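Local coordinates for protein SAM-dependent methyltransferase (Exiguobacterium sibiricum 255-15, PDB 3D2L) that probably transfers a methyl group from S-adenosylmethionine to a substrate not yet identified, as a class I, Rossmann-like methyltransferase, at residues 149-154 against 160-165; 12-17 against 176-181; 131-136 against 208-213; 98-103 against 121-126. All coordinates share one frame; numbering follows the deposited sequence. Where two conformers were deposited one is given.

Along the chain, contact 2 opens first and spans contacts 4 and 1; contact 3 opens inside it, after contact 4, and closes after it. Contacts 3 and 4, with centres about 8 Å apart, belong to the methyltransferase core: strands 97-102 and 131-138 are neighbours in its seven-stranded sheet, and helices 113-126 and 203-212 pack against them. Contacts 1 and 2, with centres about 9 Å apart, share the four-stranded antiparallel sheet inserted between strands 131-138 and 215-222 of the core, where strands 159-167 and 173-183 are paired. The two groups lie on opposite sides of the chain's centre, 28 to 32 Å apart between centres, one in the Rossmann-like core and the other in the added sheet.

Contact 1: residues 149-154 against 160-165; sequences GKTYAT and SYIWFA
The beta hairpin of strands 150-155 and 159-167 is laced by antiparallel bonds between Lys150 and Ala165, Tyr152 and Trp163, and Thr154 and Tyr161. The central pair is the tightest: Tyr152 N reaches Trp163 O at 2.7 Å and 172°, and Trp163 N returns to Tyr152 O. The Thr154 N to Tyr161 O bond is longer, 3.3 Å. Gly149, at positive phi, and Lys150 both face Ala165, a G1 beta bulge. The hairpin forms one edge of a four-stranded antiparallel sheet, with strand 173-183 flanking 159-167. Tyr152 turns the edge of its ring to the face of Trp163, centroids 5.3 Å apart and planes at 62°, while its hydroxyl is bonded to Leu146 O. With CG between the backbone N and carbonyl carbon (chi1 71°), the Tyr161 ring lies against the partner strand: Thr154 N is 4.1 Å above one face, over its centre, and Thr154 CG2 is 3.3 Å from Tyr161 CE2. Cutting Tyr161 back to an alanine would probably leave Thr154 CG2 without its aromatic neighbour and open a gap beside Leu178 and Phe180. On the other sheet face, Thr151 OG1 meets the Phe164 ring edge at CD1, 3.3 Å away.

Contact 2: residues 12-17 against 176-181; sequences DELMQD and HELTFF
Leu14 CG stands trans to the backbone N (chi1 -178°) and CD1 continues the chain outward (chi2 156°), which carries this methyl from the end of helix 9-14 to Leu178 and Phe180. The helix thereby rests on strand 173-183 of the inserted antiparallel sheet, joining the N-terminal end of the protein to an element more than 150 residues away in sequence. Leu178 and Phe180, two positions apart on the strand, present their side chains on the same sheet face, and both are buried. The contact is small and wholly apolar, burying 75 Å² between the segments, with CA of Leu14 and CA of Phe180 still 9.9 Å apart. Neighbours complete the cluster: Tyr161 of strand 159-167 touches Leu14 and Phe180, and Phe7 meets the Phe180 ring edge-to-face. Polar bonds of the helix reach two further regions. Glu13 is hydrogen-bonded to Ser159 and Gln158 at the hairpin turn, whereas Asp12 forms a salt bridge with Lys73 and a hydrogen bond with Thr44, the latter in the glycine-rich loop that in class I methyltransferases usually borders the cofactor. Leu14 CD1 lies 4.3 Å from Leu178 CD1 and equally 4.3 Å from Phe180 CE2, approaching that ring obliquely.

Contact 3: residues 131-136 against 208-213; sequences GKLLFD and TWLREA
Next along the strand from Phe135, whose ring meets Leu210 across this contact, Asp136 OD2 is gripped by a salt bridge from Arg235 and a hydrogen bond from Trp23, while OD1 takes the backbone N of Cys104. These bonds fasten the end of the segment on the sheet side facing away from the helix; the contact itself is apolar. Leu133 CD2 meets Leu210 CD2 at 3.6 Å, the two side chains slanting across each other. The Phe135 ring is approached at its edge, near its plane, by Leu210 CD1, 3.9 Å from Phe135 CE2 and 3.9 Å from Phe135 CZ. Strand 131-138 belongs to the seven-stranded core sheet, whose order, with antiparallel strand 235-242 inserted beside it, is that of class I methyltransferases; helix 203-212 covers the face that carries Leu133 and Phe135. Phe135 CG sits between backbone N and carbonyl carbon (chi1 63°), which turns the ring for CE2 and CZ to reach Leu210; the ring also stacks on Phe238. A serine in place of Leu210 would probably leave both Leu133 CD2 and the Phe135 edge without a partner on this helix and set a hydroxyl in a buried apolar layer.

Contact 4: residues 98-103 against 121-126; sequences DAITIL and DSAARL
Ile100 meets Ala123 and Leu126 through van der Waals contact alone; no hydrogen bond crosses between the segments. Ile100 CD1 does most of the touching, pressing on the helix at Ala123 CB, 3.6 Å away, and still more closely at Ala123 CA, 3.5 Å, tighter than usual for two carbons. Leu126, one turn further on, adds its CD1, 3.8 Å from Ile100 CD1. CG1 of Ile100 lies trans to the carbonyl carbon (chi1 -69°) and CD1 extends it further (chi2 167°), an outstretched course that brings the methyl to Ala123. Around these three the apolar layer continues: Ile100 touches Ile40 and Leu133 of the adjoining strands, and Leu126 touches Leu93. Hydrogen bonds run along the helix and between neighbouring strands instead: Arg125 N bonds to Asp121 O, and strand 97-102 pairs with strands 36-40 and 131-138. Helix 113-126 is the connection of the beta-alpha-beta crossover from strand 97-102 to strand 131-138 in the Rossmann-like core. The small side chain of Ala123 is consistent with the 7.0 Å between CA of Ile100 and CA of Ala123. Between these segments the fit is apolar and nothing polar directs it; the bond of Ala124 O to Lys242 NZ lies beside it.

Contact 1: residues 149-154 against 160-165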
loop_
_atom_site.group_PDB
_atom_site.type_symbol
_atom_site.label_atom_id
_atom_site.label_comp_id
_atom_site.label_asym_id
_atom_site.label_seq_id
_atom_site.Cartn_x
_atom_site.Cartn_y
_atom_site.Cartn_z
ATOM N N GLY A 149 -18.808 -10.590 -0.010
ATOM C CA GLY A 149 -20.146 -10.097 0.336
ATOM C C GLY A 149 -20.290 -9.652 1.784
ATOM O O GLY A 149 -21.255 -10.022 2.452
ATOM N N LYS A 150 -19.308 -8.906 2.283
ATOM C CA LYS A 150 -19.315 -8.397 3.652
ATOM C C LYS A 150 -19.596 -6.893 3.738
ATOM O O LYS A 150 -19.301 -6.121 2.822
ATOM C CB LYS A 150 -17.981 -8.675 4.313
ATOM C CG LYS A 150 -17.622 -10.173 4.423
ATOM C CD LYS A 150 -18.647 -10.943 5.271
ATOM C CE LYS A 150 -18.298 -12.420 5.463
ATOM N NZ LYS A 150 -18.239 -13.150 4.185
ATOM N N THR A 151 -20.138 -6.477 4.877
ATOM C CA THR A 151 -20.409 -5.081 5.137
ATOM C C THR A 151 -19.628 -4.602 6.348
ATOM O O THR A 151 -19.662 -5.235 7.401
ATOM C CB THR A 151 -21.907 -4.847 5.390
ATOM O OG1 THR A 151 -22.634 -5.295 4.244
ATOM C CG2 THR A 151 -22.178 -3.362 5.609
ATOM N N TYR A 152 -18.951 -3.478 6.185
ATOM C CA TYR A 152 -18.186 -2.840 7.246
ATOM C C TYR A 152 -18.646 -1.413 7.415
ATOM O O TYR A 152 -18.941 -0.724 6.451
ATOM C CB TYR A 152 -16.697 -2.867 6.933
ATOM C CG TYR A 152 -16.210 -4.280 6.677
ATOM C CD1 TYR A 152 -16.130 -5.202 7.718
ATOM C CD2 TYR A 152 -15.856 -4.702 5.394
ATOM C CE1 TYR A 152 -15.705 -6.513 7.492
ATOM C CE2 TYR A 152 -15.405 -6.000 5.162
ATOM C CZ TYR A 152 -15.339 -6.906 6.213
ATOM O OH TYR A 152 -14.914 -8.211 6.002
ATOM N N ALA A 153 -18.704 -0.941 8.646
ATOM C CA ALA A 153 -19.118 0.436 8.867
ATOM C C ALA A 153 -18.674 0.893 10.204
ATOM O O ALA A 153 -18.612 0.100 11.138
ATOM C CB ALA A 153 -20.641 0.592 8.761
ATOM N N THR A 154 -18.355 2.182 10.292
ATOM C CA THR A 154 -18.005 2.763 11.561
ATOM C C THR A 154 -18.101 4.282 11.546
ATOM O O THR A 154 -18.240 4.930 10.502
ATOM C CB THR A 154 -16.622 2.282 12.115
ATOM O OG1 THR A 154 -16.596 2.504 13.535
ATOM C CG2 THR A 154 -15.463 2.986 11.442
ATOM N N SER A 160 -18.371 9.154 8.926
ATOM C CA SER A 160 -18.837 7.777 9.097
ATOM C C SER A 160 -18.800 7.177 7.688
ATOM O O SER A 160 -18.896 7.908 6.709
ATOM C CB SER A 160 -20.267 7.736 9.666
ATOM O OG SER A 160 -20.366 8.376 10.945
ATOM N N TYR A 161 -18.630 5.868 7.588
ATOM C CA TYR A 161 -18.631 5.180 6.299
ATOM C C TYR A 161 -19.345 3.854 6.363
ATOM O O TYR A 161 -19.484 3.238 7.420
ATOM C CB TYR A 161 -17.201 4.934 5.764
ATOM C CG TYR A 161 -16.403 3.881 6.527
ATOM C CD1 TYR A 161 -16.531 2.541 6.226
ATOM C CD2 TYR A 161 -15.530 4.241 7.569
ATOM C CE1 TYR A 161 -15.832 1.570 6.917
ATOM C CE2 TYR A 161 -14.819 3.272 8.268
ATOM C CZ TYR A 161 -14.968 1.933 7.925
ATOM O OH TYR A 161 -14.289 0.928 8.592
ATOM N N ILE A 162 -19.807 3.450 5.194
ATOM C CA ILE A 162 -20.437 2.163 4.959
ATOM C C ILE A 162 -19.614 1.603 3.785
ATOM O O ILE A 162 -19.477 2.225 2.728
ATOM C CB ILE A 162 -21.916 2.258 4.586
ATOM C CG1 ILE A 162 -22.721 2.783 5.783
ATOM C CG2 ILE A 162 -22.451 0.888 4.202
ATOM C CD1 ILE A 162 -24.221 3.107 5.502
ATOM N N TRP A 163 -19.075 0.424 4.001
ATOM C CA TRP A 163 -18.218 -0.250 3.042
ATOM C C TRP A 163 -18.720 -1.647 2.741
ATOM O O TRP A 163 -18.839 -2.476 3.632
ATOM C CB TRP A 163 -16.827 -0.268 3.630
ATOM C CG TRP A 163 -15.806 -1.158 2.982
ATOM C CD1 TRP A 163 -15.864 -1.755 1.767
ATOM C CD2 TRP A 163 -14.481 -1.392 3.475
ATOM N NE1 TRP A 163 -14.699 -2.441 1.514
ATOM C CE2 TRP A 163 -13.822 -2.217 2.530
ATOM C CE3 TRP A 163 -13.802 -1.014 4.635
ATOM C CZ2 TRP A 163 -12.518 -2.686 2.712
ATOM C CZ3 TRP A 163 -12.499 -1.460 4.813
ATOM C CH2 TRP A 163 -11.869 -2.295 3.847
ATOM N N PHE A 164 -19.071 -1.874 1.477
ATOM C CA PHE A 164 -19.480 -3.178 0.998
ATOM C C PHE A 164 -18.314 -3.758 0.204
ATOM O O PHE A 164 -17.774 -3.099 -0.683
ATOM C CB PHE A 164 -20.681 -3.121 0.063
ATOM C CG PHE A 164 -21.903 -2.485 0.683
ATOM C CD1 PHE A 164 -22.418 -2.958 1.881
ATOM C CD2 PHE A 164 -22.568 -1.453 0.037
ATOM C CE1 PHE A 164 -23.549 -2.370 2.454
ATOM C CE2 PHE A 164 -23.695 -0.879 0.603
ATOM C CZ PHE A 164 -24.179 -1.338 1.805
ATOM N N ALA A 165 -17.965 -4.999 0.500
ATOM C CA ALA A 165 -16.854 -5.672 -0.154
ATOM C C ALA A 165 -17.447 -6.901 -0.792
ATOM O O ALA A 165 -17.983 -7.769 -0.100
ATOM C CB ALA A 165 -15.803 -6.025 0.865
#

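Contact 2: residues 12-17 against 176-181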
loop_
_atom_site.group_PDB
_atom_site.type_symbol
_atom_site.label_atom_id
_atom_site.label_comp_id
_atom_site.label_asym_id
_atom_site.label_seq_id
_atom_site.Cartn_x
_atom_site.Cartn_y
_atom_site.Cartn_z
ATOM N N ASP A 12 -7.774 8.779 6.771
ATOM C CA ASP A 12 -6.974 8.670 7.987
ATOM C C ASP A 12 -7.825 8.198 9.157
ATOM O O ASP A 12 -7.352 7.430 10.015
ATOM C CB ASP A 12 -6.242 9.974 8.275
ATOM C CG ASP A 12 -5.019 10.155 7.364
ATOM O OD1 ASP A 12 -4.833 9.324 6.457
ATOM O OD2 ASP A 12 -4.223 11.088 7.553
ATOM N N GLU A 13 -9.085 8.629 9.188
ATOM C CA GLU A 13 -9.972 8.170 10.232
ATOM C C GLU A 13 -10.289 6.697 9.994
ATOM O O GLU A 13 -10.090 5.889 10.882
ATOM C CB GLU A 13 -11.221 9.018 10.309
ATOM C CG GLU A 13 -10.972 10.435 10.839
ATOM C CD GLU A 13 -12.290 11.168 11.071
ATOM O OE1 GLU A 13 -13.183 11.112 10.168
ATOM O OE2 GLU A 13 -12.431 11.763 12.165
ATOM N N LEU A 14 -10.722 6.322 8.793
ATOM C CA LEU A 14 -10.988 4.913 8.518
ATOM C C LEU A 14 -9.861 3.980 8.998
ATOM O O LEU A 14 -10.143 2.836 9.373
ATOM C CB LEU A 14 -11.250 4.679 7.005
ATOM C CG LEU A 14 -11.599 3.247 6.508
ATOM C CD1 LEU A 14 -12.366 3.274 5.184
ATOM C CD2 LEU A 14 -10.369 2.326 6.389
HETATM N N MSE A 15 -8.611 4.465 9.005
HETATM C CA MSE A 15 -7.444 3.656 9.352
HETATM C C MSE A 15 -6.783 4.061 10.685
HETATM O O MSE A 15 -5.679 3.597 10.998
HETATM C CB MSE A 15 -6.426 3.795 8.210
HETATM C CG MSE A 15 -6.975 3.507 6.787
HETATM SE SE MSE A 15 -7.160 1.615 6.260
HETATM C CE MSE A 15 -5.291 1.096 6.163
ATOM N N GLN A 16 -7.433 4.926 11.450
ATOM C CA GLN A 16 -6.844 5.392 12.698
ATOM C C GLN A 16 -6.305 4.254 13.580
ATOM O O GLN A 16 -5.297 4.444 14.256
ATOM C CB GLN A 16 -7.834 6.284 13.457
ATOM C CG GLN A 16 -9.131 5.609 13.860
ATOM C CD GLN A 16 -10.217 6.612 14.200
ATOM O OE1 GLN A 16 -9.937 7.772 14.501
ATOM N NE2 GLN A 16 -11.466 6.161 14.156
ATOM N N ASP A 17 -6.954 3.083 13.544
ATOM C CA ASP A 17 -6.529 1.909 14.319
ATOM C C ASP A 17 -5.647 0.895 13.566
ATOM O O ASP A 17 -5.290 -0.135 14.136
ATOM C CB ASP A 17 -7.759 1.176 14.877
ATOM C CG ASP A 17 -8.532 2.015 15.881
ATOM O OD1 ASP A 17 -7.955 2.989 16.437
ATOM O OD2 ASP A 17 -9.714 1.682 16.122
ATOM N N HIS A 176 -14.864 -2.641 -3.836
ATOM C CA HIS A 176 -15.176 -1.993 -2.560
ATOM C C HIS A 176 -16.054 -0.796 -2.836
ATOM O O HIS A 176 -15.584 0.177 -3.439
ATOM C CB HIS A 176 -13.903 -1.462 -1.881
ATOM C CG HIS A 176 -12.880 -2.514 -1.626
ATOM N ND1 HIS A 176 -13.114 -3.598 -0.811
ATOM C CD2 HIS A 176 -11.603 -2.638 -2.069
ATOM C CE1 HIS A 176 -12.027 -4.352 -0.773
ATOM N NE2 HIS A 176 -11.088 -3.775 -1.505
ATOM N N GLU A 177 -17.320 -0.860 -2.418
ATOM C CA GLU A 177 -18.247 0.265 -2.590
ATOM C C GLU A 177 -18.279 1.011 -1.290
ATOM O O GLU A 177 -18.787 0.514 -0.298
ATOM C CB GLU A 177 -19.636 -0.208 -2.982
ATOM C CG GLU A 177 -19.658 -0.878 -4.341
ATOM C CD GLU A 177 -19.606 0.082 -5.507
ATOM O OE1 GLU A 177 -19.209 1.260 -5.322
ATOM O OE2 GLU A 177 -19.996 -0.349 -6.623
ATOM N N LEU A 178 -17.698 2.208 -1.308
ATOM C CA LEU A 178 -17.615 3.052 -0.138
ATOM C C LEU A 178 -18.574 4.225 -0.205
ATOM O O LEU A 178 -18.769 4.820 -1.270
ATOM C CB LEU A 178 -16.209 3.615 0.015
ATOM C CG LEU A 178 -15.146 2.842 0.783
ATOM C CD1 LEU A 178 -15.481 2.841 2.296
ATOM C CD2 LEU A 178 -15.034 1.464 0.234
ATOM N N THR A 179 -19.165 4.546 0.946
ATOM C CA THR A 179 -19.991 5.742 1.103
ATOM C C THR A 179 -19.485 6.414 2.372
ATOM O O THR A 179 -19.441 5.778 3.401
ATOM C CB THR A 179 -21.478 5.440 1.217
ATOM O OG1 THR A 179 -21.963 4.996 -0.057
ATOM C CG2 THR A 179 -22.302 6.725 1.599
ATOM N N PHE A 180 -19.088 7.677 2.267
ATOM C CA PHE A 180 -18.663 8.486 3.422
ATOM C C PHE A 180 -19.718 9.536 3.691
ATOM O O PHE A 180 -20.257 10.114 2.756
ATOM C CB PHE A 180 -17.318 9.208 3.155
ATOM C CG PHE A 180 -16.158 8.261 2.971
ATOM C CD1 PHE A 180 -15.854 7.759 1.708
ATOM C CD2 PHE A 180 -15.439 7.808 4.076
ATOM C CE1 PHE A 180 -14.814 6.844 1.528
ATOM C CE2 PHE A 180 -14.382 6.897 3.906
ATOM C CZ PHE A 180 -14.086 6.411 2.632
ATOM N N PHE A 181 -20.027 9.754 4.967
ATOM C CA PHE A 181 -20.885 10.842 5.398
ATOM C C PHE A 181 -19.954 11.723 6.184
ATOM O O PHE A 181 -19.491 11.332 7.262
ATOM C CB PHE A 181 -22.064 10.374 6.243
ATOM C CG PHE A 181 -23.057 9.616 5.466
ATOM C CD1 PHE A 181 -23.935 10.276 4.641
ATOM C CD2 PHE A 181 -23.073 8.227 5.514
ATOM C CE1 PHE A 181 -24.847 9.567 3.885
ATOM C CE2 PHE A 181 -23.979 7.507 4.771
ATOM C CZ PHE A 181 -24.863 8.175 3.952
#

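Contact 3: residues 131-136 against 208-213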
loop_
_atom_site.group_PDB
_atom_site.type_symbol
_atom_site.label_atom_id
_atom_site.label_comp_id
_atom_site.label_asym_id
_atom_site.label_seq_id
_atom_site.Cartn_x
_atom_site.Cartn_y
_atom_site.Cartn_z
ATOM N N GLY A 131 19.490 -3.772 -4.198
ATOM C CA GLY A 131 18.314 -3.014 -3.730
ATOM C C GLY A 131 17.169 -3.959 -3.458
ATOM O O GLY A 131 17.023 -4.968 -4.131
ATOM N N LYS A 132 16.312 -3.609 -2.525
ATOM C CA LYS A 132 15.204 -4.479 -2.187
ATOM C C LYS A 132 13.868 -3.922 -2.596
ATOM O O LYS A 132 13.700 -2.714 -2.661
ATOM C CB LYS A 132 15.199 -4.769 -0.686
ATOM C CG LYS A 132 16.474 -5.528 -0.234
ATOM C CD LYS A 132 16.186 -6.575 0.783
ATOM C CE LYS A 132 17.329 -7.564 0.907
ATOM N NZ LYS A 132 18.573 -6.887 1.348
ATOM N N LEU A 133 12.935 -4.823 -2.891
ATOM C CA LEU A 133 11.560 -4.522 -3.180
ATOM C C LEU A 133 10.751 -5.299 -2.152
ATOM O O LEU A 133 10.863 -6.531 -2.059
ATOM C CB LEU A 133 11.135 -4.925 -4.603
ATOM C CG LEU A 133 9.651 -4.835 -4.952
ATOM C CD1 LEU A 133 9.072 -3.354 -4.766
ATOM C CD2 LEU A 133 9.403 -5.368 -6.366
ATOM N N LEU A 134 9.954 -4.559 -1.376
ATOM C CA LEU A 134 9.100 -5.106 -0.338
ATOM C C LEU A 134 7.668 -4.716 -0.603
ATOM O O LEU A 134 7.401 -3.565 -0.878
ATOM C CB LEU A 134 9.475 -4.536 1.030
ATOM C CG LEU A 134 10.733 -5.014 1.729
ATOM C CD1 LEU A 134 11.948 -4.497 1.013
ATOM C CD2 LEU A 134 10.714 -4.523 3.195
ATOM N N PHE A 135 6.753 -5.672 -0.503
ATOM C CA PHE A 135 5.329 -5.405 -0.630
ATOM C C PHE A 135 4.517 -6.497 0.068
ATOM O O PHE A 135 4.955 -7.633 0.229
ATOM C CB PHE A 135 4.831 -5.265 -2.101
ATOM C CG PHE A 135 5.000 -6.521 -2.951
ATOM C CD1 PHE A 135 4.001 -7.473 -3.034
ATOM C CD2 PHE A 135 6.153 -6.735 -3.673
ATOM C CE1 PHE A 135 4.148 -8.603 -3.809
ATOM C CE2 PHE A 135 6.288 -7.868 -4.470
ATOM C CZ PHE A 135 5.304 -8.793 -4.523
ATOM N N ASP A 136 3.311 -6.121 0.477
ATOM C CA ASP A 136 2.371 -7.051 1.097
ATOM C C ASP A 136 1.051 -6.954 0.342
ATOM O O ASP A 136 0.633 -5.850 -0.107
ATOM C CB ASP A 136 2.170 -6.766 2.587
ATOM C CG ASP A 136 1.720 -5.332 2.852
ATOM O OD1 ASP A 136 2.559 -4.398 2.768
ATOM O OD2 ASP A 136 0.533 -5.159 3.184
ATOM N N THR A 208 6.795 -15.541 -9.800
ATOM C CA THR A 208 7.178 -15.649 -11.217
ATOM C C THR A 208 7.442 -14.311 -11.870
ATOM O O THR A 208 8.406 -14.141 -12.591
ATOM C CB THR A 208 6.076 -16.392 -12.013
ATOM O OG1 THR A 208 6.020 -17.731 -11.533
ATOM C CG2 THR A 208 6.406 -16.415 -13.492
ATOM N N TRP A 209 6.549 -13.362 -11.640
ATOM C CA TRP A 209 6.695 -12.026 -12.168
ATOM C C TRP A 209 7.902 -11.342 -11.615
ATOM O O TRP A 209 8.592 -10.650 -12.354
ATOM C CB TRP A 209 5.435 -11.182 -11.887
ATOM C CG TRP A 209 4.191 -11.589 -12.673
ATOM C CD1 TRP A 209 4.154 -12.156 -13.913
ATOM C CD2 TRP A 209 2.832 -11.380 -12.292
ATOM N NE1 TRP A 209 2.847 -12.347 -14.307
ATOM C CE2 TRP A 209 2.021 -11.863 -13.333
ATOM C CE3 TRP A 209 2.220 -10.858 -11.146
ATOM C CZ2 TRP A 209 0.636 -11.842 -13.258
ATOM C CZ3 TRP A 209 0.864 -10.808 -11.083
ATOM C CH2 TRP A 209 0.079 -11.279 -12.129
ATOM N N LEU A 210 8.151 -11.489 -10.315
ATOM C CA LEU A 210 9.358 -10.926 -9.714
ATOM C C LEU A 210 10.622 -11.451 -10.399
ATOM O O LEU A 210 11.492 -10.672 -10.737
ATOM C CB LEU A 210 9.421 -11.187 -8.213
ATOM C CG LEU A 210 8.484 -10.303 -7.368
ATOM C CD1 LEU A 210 8.297 -10.896 -5.952
ATOM C CD2 LEU A 210 8.950 -8.812 -7.364
ATOM N N ARG A 211 10.714 -12.764 -10.579
ATOM C CA ARG A 211 11.857 -13.354 -11.298
ATOM C C ARG A 211 11.946 -12.846 -12.751
ATOM O O ARG A 211 13.036 -12.550 -13.220
ATOM C CB ARG A 211 11.763 -14.867 -11.257
ATOM C CG ARG A 211 11.930 -15.409 -9.855
ATOM C CD ARG A 211 11.645 -16.899 -9.824
ATOM N NE ARG A 211 11.714 -17.414 -8.456
ATOM C CZ ARG A 211 11.144 -18.543 -8.038
ATOM N NH1 ARG A 211 10.438 -19.306 -8.851
ATOM N NH2 ARG A 211 11.298 -18.897 -6.777
ATOM N N GLU A 212 10.813 -12.757 -13.460
ATOM C CA GLU A 212 10.805 -12.211 -14.835
ATOM C C GLU A 212 11.329 -10.757 -14.849
ATOM O O GLU A 212 12.058 -10.377 -15.765
ATOM C CB GLU A 212 9.420 -12.330 -15.470
ATOM C CG GLU A 212 9.082 -13.761 -15.743
ATOM C CD GLU A 212 7.704 -13.989 -16.313
ATOM O OE1 GLU A 212 6.787 -13.137 -16.119
ATOM O OE2 GLU A 212 7.555 -15.076 -16.921
ATOM N N ALA A 213 11.079 -9.999 -13.769
ATOM C CA ALA A 213 11.563 -8.611 -13.643
ATOM C C ALA A 213 12.995 -8.452 -13.134
ATOM O O ALA A 213 13.473 -7.330 -12.920
ATOM C CB ALA A 213 10.617 -7.783 -12.798
#

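Contact 4: residues 98-103 against 121-126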
loop_
_atom_site.group_PDB
_atom_site.type_symbol
_atom_site.label_atom_id
_atom_site.label_comp_id
_atom_site.label_asym_id
_atom_site.label_seq_id
_atom_site.Cartn_x
_atom_site.Cartn_y
_atom_site.Cartn_z
ATOM N N ASP A 98 17.760 2.587 -2.274
ATOM C CA ASP A 98 18.201 1.302 -1.810
ATOM C C ASP A 98 17.070 0.321 -1.678
ATOM O O ASP A 98 17.318 -0.872 -1.650
ATOM C CB ASP A 98 18.833 1.462 -0.431
ATOM C CG ASP A 98 19.951 2.464 -0.429
ATOM O OD1 ASP A 98 20.907 2.245 -1.184
ATOM O OD2 ASP A 98 19.882 3.451 0.342
ATOM N N ALA A 99 15.845 0.810 -1.493
ATOM C CA ALA A 99 14.682 -0.073 -1.372
ATOM C C ALA A 99 13.419 0.634 -1.821
ATOM O O ALA A 99 13.316 1.881 -1.749
ATOM C CB ALA A 99 14.510 -0.597 0.101
ATOM N N ILE A 100 12.479 -0.170 -2.312
ATOM C CA ILE A 100 11.136 0.275 -2.676
ATOM C C ILE A 100 10.146 -0.476 -1.812
ATOM O O ILE A 100 10.217 -1.703 -1.689
ATOM C CB ILE A 100 10.841 0.060 -4.212
ATOM C CG1 ILE A 100 11.685 1.003 -5.037
ATOM C CG2 ILE A 100 9.344 0.257 -4.558
ATOM C CD1 ILE A 100 11.666 0.608 -6.507
ATOM N N THR A 101 9.223 0.262 -1.178
ATOM C CA THR A 101 8.185 -0.346 -0.393
ATOM C C THR A 101 6.822 -0.058 -1.014
ATOM O O THR A 101 6.517 1.070 -1.413
ATOM C CB THR A 101 8.210 0.101 1.113
ATOM O OG1 THR A 101 8.183 1.542 1.208
ATOM C CG2 THR A 101 9.478 -0.435 1.780
ATOM N N ILE A 102 5.984 -1.085 -1.047
ATOM C CA ILE A 102 4.626 -0.954 -1.576
ATOM C C ILE A 102 3.756 -1.643 -0.557
ATOM O O ILE A 102 3.489 -2.840 -0.617
ATOM C CB ILE A 102 4.445 -1.584 -2.968
ATOM C CG1 ILE A 102 5.625 -1.275 -3.874
ATOM C CG2 ILE A 102 3.156 -1.095 -3.562
ATOM C CD1 ILE A 102 5.400 -1.770 -5.312
ATOM N N LEU A 103 3.294 -0.846 0.385
ATOM C CA LEU A 103 2.680 -1.356 1.586
ATOM C C LEU A 103 1.182 -1.282 1.674
ATOM O O LEU A 103 0.527 -0.543 0.937
ATOM C CB LEU A 103 3.286 -0.599 2.787
ATOM C CG LEU A 103 4.798 -0.555 2.926
ATOM C CD1 LEU A 103 5.152 0.305 4.168
ATOM C CD2 LEU A 103 5.386 -1.943 3.041
ATOM N N ASP A 121 9.064 -4.005 -13.340
ATOM C CA ASP A 121 10.107 -3.463 -14.224
ATOM C C ASP A 121 10.532 -2.062 -13.822
ATOM O O ASP A 121 11.716 -1.743 -13.872
ATOM C CB ASP A 121 9.650 -3.477 -15.715
ATOM C CG ASP A 121 9.828 -4.818 -16.375
ATOM O OD1 ASP A 121 10.331 -5.770 -15.725
ATOM O OD2 ASP A 121 9.440 -4.941 -17.568
ATOM N N SER A 122 9.574 -1.215 -13.448
ATOM C CA SER A 122 9.872 0.141 -13.009
ATOM C C SER A 122 10.715 0.119 -11.724
ATOM O O SER A 122 11.712 0.887 -11.565
ATOM C CB SER A 122 8.536 0.860 -12.803
ATOM O OG SER A 122 8.676 2.058 -12.113
ATOM N N ALA A 123 10.334 -0.781 -10.825
ATOM C CA ALA A 123 11.048 -0.946 -9.543
ATOM C C ALA A 123 12.494 -1.373 -9.837
ATOM O O ALA A 123 13.453 -0.824 -9.264
ATOM C CB ALA A 123 10.296 -1.994 -8.622
ATOM N N ALA A 124 12.666 -2.326 -10.739
ATOM C CA ALA A 124 13.980 -2.850 -11.079
ATOM C C ALA A 124 14.874 -1.777 -11.700
ATOM O O ALA A 124 16.099 -1.793 -11.506
ATOM C CB ALA A 124 13.857 -4.057 -12.001
ATOM N N ARG A 125 14.281 -0.879 -12.492
ATOM C CA ARG A 125 15.062 0.187 -13.105
ATOM C C ARG A 125 15.554 1.189 -12.078
ATOM O O ARG A 125 16.601 1.774 -12.270
ATOM C CB ARG A 125 14.271 0.931 -14.176
ATOM C CG ARG A 125 14.076 0.165 -15.450
ATOM C CD ARG A 125 13.595 1.051 -16.551
ATOM N NE ARG A 125 12.331 1.688 -16.227
ATOM C CZ ARG A 125 11.113 1.186 -16.428
ATOM N NH1 ARG A 125 10.908 -0.011 -16.967
ATOM N NH2 ARG A 125 10.069 1.925 -16.089
ATOM N N LEU A 126 14.792 1.408 -11.029
ATOM C CA LEU A 126 15.126 2.381 -9.979
ATOM C C LEU A 126 16.135 1.859 -8.925
ATOM O O LEU A 126 16.772 2.633 -8.217
ATOM C CB LEU A 126 13.836 2.771 -9.240
ATOM C CG LEU A 126 13.617 4.177 -8.688
ATOM C CD1 LEU A 126 12.535 4.133 -7.570
ATOM C CD2 LEU A 126 14.917 4.848 -8.184
#